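Local coordinates for Sqt1 (Chaetomium thermophilum, PDB 4ZOY), which probably acts as a dedicated WD40-repeat chaperone that captures a nascent ribosomal protein during its translation, in support of ribosome biogenesis, at residues D42-A55 against L79-I92. Sequence-based numbering, arbitrary orientation.
Sequences DAPGKGYVLDISAA and LNPIFEIDGHTDSI
In this WD40 beta-propeller the antiparallel pairing of strands 45-51 and 83-85 closes one four-stranded blade: Gly47-Ile85 and Val49-Phe83 are hydrogen-bonded pairs, and Tyr48-Glu84 is the non-hydrogen-bonded pair between them. Ile85 N donates to Gly47 O at 2.8 Å, almost straight (173°), while Gly47 N meets Ile85 O in the carbonyl plane, on a lone pair. A classic beta bulge follows, since Ile82 and Phe83 both face Val49: Val49 N binds Phe83 O, and Ile82 N binds Val49 O at 2.8 Å.

On the face carrying Tyr48 and Glu84, Lys46 reaches two carboxylates. CG lies anti to the backbone N (chi1 -179°) and the chain bends at chi2 (78°), which brings NZ over to the neighbouring strand, between the carboxylates of Glu84 and Asp86. NZ then forms 2.6 Å salt bridges with both Asp86 OD1, on its syn lone pair, and Glu84 OE1, met on the anti side and tilted from the carboxylate plane. A methionine in its place would probably leave these two neighbouring acidic groups without their shared cation and set them repelling each other. Tyr48 lies alongside Glu84 and Pro81, its CD1 3.5 Å from Pro81 CG, and its ring also meets Phe11 and His14 edge-to-face.

Val49 points to the other face, packing CB on Phe83 CB and CG1 on Ile82 CG1, beside Leu105 of the following blade. No side chain would fit at Gly45, where a CB would run into Asp90 O and Ile92 N. Where the two strands part, water 4 bridges them, donating to Gly45 O at 2.8 Å and to Ile85 O at 2.9 Å and accepting from His88 N.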
loop_
_atom_site.group_PDB
_atom_site.type_symbol
_atom_site.label_atom_id
_atom_site.label_comp_id
_atom_site.label_asym_id
_atom_site.label_seq_id
_atom_site.Cartn_x
_atom_site.Cartn_y
_atom_site.Cartn_z
ATOM N N ASP A 42 20.956 -2.669 17.235
ATOM C CA ASP A 42 20.606 -1.356 17.764
ATOM C C ASP A 42 20.534 -0.263 16.694
ATOM O O ASP A 42 20.444 0.918 17.025
ATOM C CB ASP A 42 21.618 -0.942 18.836
ATOM C CG ASP A 42 23.007 -0.718 18.264
ATOM O OD1 ASP A 42 23.381 -1.442 17.316
ATOM O OD2 ASP A 42 23.723 0.172 18.770
ATOM N N ALA A 43 20.597 -0.645 15.421
ATOM C CA ALA A 43 20.597 0.340 14.339
ATOM C C ALA A 43 19.280 1.108 14.309
ATOM O O ALA A 43 18.205 0.508 14.344
ATOM C CB ALA A 43 20.848 -0.329 13.001
ATOM N N PRO A 44 19.364 2.441 14.264
ATOM C CA PRO A 44 18.168 3.286 14.286
ATOM C C PRO A 44 17.453 3.300 12.944
ATOM O O PRO A 44 17.961 2.774 11.955
ATOM C CB PRO A 44 18.725 4.670 14.618
ATOM C CG PRO A 44 20.116 4.643 14.046
ATOM C CD PRO A 44 20.605 3.236 14.229
ATOM N N GLY A 45 16.263 3.885 12.933
ATOM C CA GLY A 45 15.561 4.130 11.688
ATOM C C GLY A 45 15.811 5.561 11.270
ATOM O O GLY A 45 16.216 6.401 12.078
ATOM N N LYS A 46 15.572 5.845 9.997
ATOM C CA LYS A 46 15.792 7.168 9.456
ATOM C C LYS A 46 14.827 7.411 8.316
ATOM O O LYS A 46 14.561 6.512 7.505
ATOM C CB LYS A 46 17.231 7.326 8.961
ATOM C CG LYS A 46 17.573 8.695 8.404
ATOM C CD LYS A 46 17.820 9.691 9.518
ATOM C CE LYS A 46 18.441 10.969 8.987
ATOM N NZ LYS A 46 18.805 11.908 10.091
ATOM N N GLY A 47 14.326 8.635 8.243
ATOM C CA GLY A 47 13.482 9.027 7.141
ATOM C C GLY A 47 13.935 10.343 6.551
ATOM O O GLY A 47 14.667 11.112 7.185
ATOM N N TYR A 48 13.488 10.608 5.333
ATOM C CA TYR A 48 13.784 11.850 4.648
ATOM C C TYR A 48 12.564 12.342 3.896
ATOM O O TYR A 48 11.715 11.543 3.486
ATOM C CB TYR A 48 14.946 11.671 3.671
ATOM C CG TYR A 48 16.275 11.390 4.322
ATOM C CD1 TYR A 48 17.057 12.432 4.813
ATOM C CD2 TYR A 48 16.753 10.094 4.437
ATOM C CE1 TYR A 48 18.284 12.180 5.410
ATOM C CE2 TYR A 48 17.983 9.828 5.031
ATOM C CZ TYR A 48 18.738 10.881 5.513
ATOM O OH TYR A 48 19.958 10.631 6.102
ATOM N N VAL A 49 12.466 13.652 3.712
ATOM C CA VAL A 49 11.501 14.190 2.774
ATOM C C VAL A 49 12.260 14.766 1.595
ATOM O O VAL A 49 13.239 15.497 1.772
ATOM C CB VAL A 49 10.600 15.266 3.398
ATOM C CG1 VAL A 49 9.582 15.748 2.370
ATOM C CG2 VAL A 49 9.906 14.712 4.634
ATOM N N LEU A 50 11.814 14.424 0.394
ATOM C CA LEU A 50 12.472 14.845 -0.831
ATOM C C LEU A 50 11.551 15.714 -1.659
ATOM O O LEU A 50 10.328 15.594 -1.561
ATOM C CB LEU A 50 12.902 13.634 -1.654
ATOM C CG LEU A 50 13.685 12.551 -0.919
ATOM C CD1 LEU A 50 13.838 11.319 -1.777
ATOM C CD2 LEU A 50 15.058 13.071 -0.511
ATOM N N ASP A 51 12.148 16.589 -2.467
ATOM C CA ASP A 51 11.434 17.365 -3.471
ATOM C C ASP A 51 11.923 16.930 -4.846
ATOM O O ASP A 51 13.007 17.321 -5.286
ATOM C CB ASP A 51 11.655 18.868 -3.264
ATOM C CG ASP A 51 10.783 19.719 -4.169
ATOM O OD1 ASP A 51 10.274 19.201 -5.183
ATOM O OD2 ASP A 51 10.611 20.918 -3.865
ATOM N N ILE A 52 11.109 16.128 -5.522
ATOM C CA ILE A 52 11.496 15.452 -6.756
ATOM C C ILE A 52 11.446 16.416 -7.962
ATOM O O ILE A 52 11.958 16.117 -9.042
ATOM C CB ILE A 52 10.592 14.181 -6.956
ATOM C CG1 ILE A 52 11.240 12.956 -6.301
ATOM C CG2 ILE A 52 10.327 13.845 -8.416
ATOM C CD1 ILE A 52 11.462 13.068 -4.830
ATOM N N SER A 53 10.885 17.602 -7.763
ATOM C CA SER A 53 10.824 18.582 -8.848
ATOM C C SER A 53 12.229 19.038 -9.256
ATOM O O SER A 53 12.421 19.600 -10.331
ATOM C CB SER A 53 9.974 19.784 -8.445
ATOM O OG SER A 53 10.627 20.568 -7.466
ATOM N N ALA A 54 13.209 18.776 -8.397
ATOM C CA ALA A 54 14.602 19.101 -8.690
ATOM C C ALA A 54 15.204 18.148 -9.723
ATOM O O ALA A 54 16.311 18.375 -10.211
ATOM C CB ALA A 54 15.428 19.079 -7.411
ATOM N N ALA A 55 14.477 17.083 -10.052
ATOM C CA ALA A 55 14.953 16.102 -11.023
ATOM C C ALA A 55 14.852 16.643 -12.445
ATOM O O ALA A 55 13.759 16.758 -12.996
ATOM C CB ALA A 55 14.170 14.799 -10.894
ATOM N N LEU A 79 19.591 13.898 -5.385
ATOM C CA LEU A 79 18.610 14.705 -4.657
ATOM C C LEU A 79 19.072 15.071 -3.258
ATOM O O LEU A 79 19.711 14.272 -2.586
ATOM C CB LEU A 79 17.276 13.964 -4.557
ATOM C CG LEU A 79 16.585 13.669 -5.884
ATOM C CD1 LEU A 79 15.429 12.701 -5.650
ATOM C CD2 LEU A 79 16.099 14.956 -6.535
ATOM N N ASN A 80 18.721 16.274 -2.819
ATOM C CA ASN A 80 19.014 16.698 -1.457
ATOM C C ASN A 80 17.738 16.829 -0.637
ATOM O O ASN A 80 16.794 17.492 -1.059
ATOM C CB ASN A 80 19.785 18.021 -1.460
ATOM C CG ASN A 80 21.091 17.927 -2.223
ATOM O OD1 ASN A 80 22.015 17.230 -1.807
ATOM N ND2 ASN A 80 21.174 18.630 -3.346
ATOM N N PRO A 81 17.709 16.193 0.541
ATOM C CA PRO A 81 16.479 16.209 1.344
ATOM C C PRO A 81 16.095 17.596 1.826
ATOM O O PRO A 81 16.959 18.447 2.058
ATOM C CB PRO A 81 16.819 15.312 2.537
ATOM C CG PRO A 81 17.986 14.503 2.107
ATOM C CD PRO A 81 18.759 15.369 1.156
ATOM N N ILE A 82 14.798 17.825 1.978
ATOM C CA ILE A 82 14.325 19.080 2.548
ATOM C C ILE A 82 13.935 18.916 4.014
ATOM O O ILE A 82 13.653 19.897 4.701
ATOM C CB ILE A 82 13.138 19.645 1.755
ATOM C CG1 ILE A 82 11.912 18.745 1.905
ATOM C CG2 ILE A 82 13.512 19.827 0.284
ATOM C CD1 ILE A 82 10.729 19.230 1.121
ATOM N N PHE A 83 13.931 17.677 4.494
ATOM C CA PHE A 83 13.627 17.399 5.896
ATOM C C PHE A 83 14.167 16.037 6.283
ATOM O O PHE A 83 14.264 15.142 5.444
ATOM C CB PHE A 83 12.117 17.459 6.161
ATOM C CG PHE A 83 11.754 17.412 7.621
ATOM C CD1 PHE A 83 12.068 18.473 8.460
ATOM C CD2 PHE A 83 11.090 16.315 8.155
ATOM C CE1 PHE A 83 11.732 18.441 9.804
ATOM C CE2 PHE A 83 10.748 16.274 9.497
ATOM C CZ PHE A 83 11.073 17.341 10.325
ATOM N N GLU A 84 14.525 15.887 7.555
ATOM C CA GLU A 84 15.006 14.617 8.077
ATOM C C GLU A 84 14.092 14.131 9.186
ATOM O O GLU A 84 13.703 14.900 10.068
ATOM C CB GLU A 84 16.443 14.742 8.595
ATOM C CG GLU A 84 17.455 15.042 7.507
ATOM C CD GLU A 84 18.889 14.933 7.991
ATOM O OE1 GLU A 84 19.139 14.196 8.966
ATOM O OE2 GLU A 84 19.765 15.572 7.374
ATOM N N ILE A 85 13.743 12.851 9.136
ATOM C CA ILE A 85 12.892 12.259 10.150
ATOM C C ILE A 85 13.730 11.466 11.139
ATOM O O ILE A 85 14.210 10.376 10.830
ATOM C CB ILE A 85 11.822 11.338 9.525
ATOM C CG1 ILE A 85 10.981 12.112 8.508
ATOM C CG2 ILE A 85 10.947 10.730 10.620
ATOM C CD1 ILE A 85 10.092 11.207 7.655
ATOM N N ASP A 86 13.908 12.032 12.334
ATOM C CA ASP A 86 14.682 11.396 13.392
ATOM C C ASP A 86 13.794 10.987 14.557
ATOM O O ASP A 86 12.677 11.478 14.694
ATOM C CB ASP A 86 15.778 12.342 13.894
ATOM C CG ASP A 86 16.802 12.673 12.824
ATOM O OD1 ASP A 86 17.280 11.741 12.150
ATOM O OD2 ASP A 86 17.128 13.867 12.658
ATOM N N GLY A 87 14.292 10.094 15.401
ATOM C CA GLY A 87 13.557 9.701 16.588
ATOM C C GLY A 87 13.165 8.238 16.640
ATOM O O GLY A 87 12.758 7.739 17.688
ATOM N N HIS A 88 13.264 7.540 15.514
ATOM C CA HIS A 88 12.976 6.118 15.517
ATOM C C HIS A 88 14.221 5.328 15.895
ATOM O O HIS A 88 15.295 5.526 15.320
ATOM C CB HIS A 88 12.435 5.663 14.161
ATOM C CG HIS A 88 11.044 6.136 13.882
ATOM N ND1 HIS A 88 9.927 5.482 14.368
ATOM C CD2 HIS A 88 10.585 7.188 13.171
ATOM C CE1 HIS A 88 8.845 6.121 13.969
ATOM N NE2 HIS A 88 9.211 7.158 13.238
ATOM N N THR A 89 14.066 4.438 16.872
ATOM C CA THR A 89 15.178 3.670 17.406
ATOM C C THR A 89 15.277 2.311 16.731
ATOM O O THR A 89 16.129 1.486 17.063
ATOM C CB THR A 89 15.037 3.493 18.928
ATOM O OG1 THR A 89 13.752 2.936 19.231
ATOM C CG2 THR A 89 15.167 4.844 19.624
ATOM N N ASP A 90 14.392 2.088 15.764
ATOM C CA ASP A 90 14.433 0.896 14.934
ATOM C C ASP A 90 13.889 1.342 13.583
ATOM O O ASP A 90 13.446 2.480 13.461
ATOM C CB ASP A 90 13.605 -0.241 15.542
ATOM C CG ASP A 90 14.022 -1.615 15.046
ATOM O OD1 ASP A 90 14.725 -1.714 14.018
ATOM O OD2 ASP A 90 13.627 -2.614 15.687
ATOM N N SER A 91 13.930 0.462 12.590
ATOM C CA SER A 91 13.595 0.823 11.205
ATOM C C SER A 91 12.260 1.522 11.034
ATOM O O SER A 91 11.274 1.130 11.643
ATOM C CB SER A 91 13.590 -0.425 10.331
ATOM O OG SER A 91 14.808 -1.136 10.474
ATOM N N ILE A 92 12.227 2.550 10.197
ATOM C CA ILE A 92 10.932 3.083 9.760
ATOM C C ILE A 92 10.328 2.098 8.767
ATOM O O ILE A 92 10.965 1.734 7.785
ATOM C CB ILE A 92 11.040 4.468 9.126
ATOM C CG1 ILE A 92 11.553 5.483 10.158
ATOM C CG2 ILE A 92 9.669 4.890 8.572
ATOM C CD1 ILE A 92 11.661 6.914 9.655
HETATM O O HOH W 1 18.609 2.376 18.053
HETATM O O HOH W 2 17.208 -0.431 11.796
HETATM O O HOH W 3 17.498 -2.014 14.954
HETATM O O HOH W 4 14.152 8.204 12.701
HETATM O O HOH W 5 14.936 16.586 -2.847
#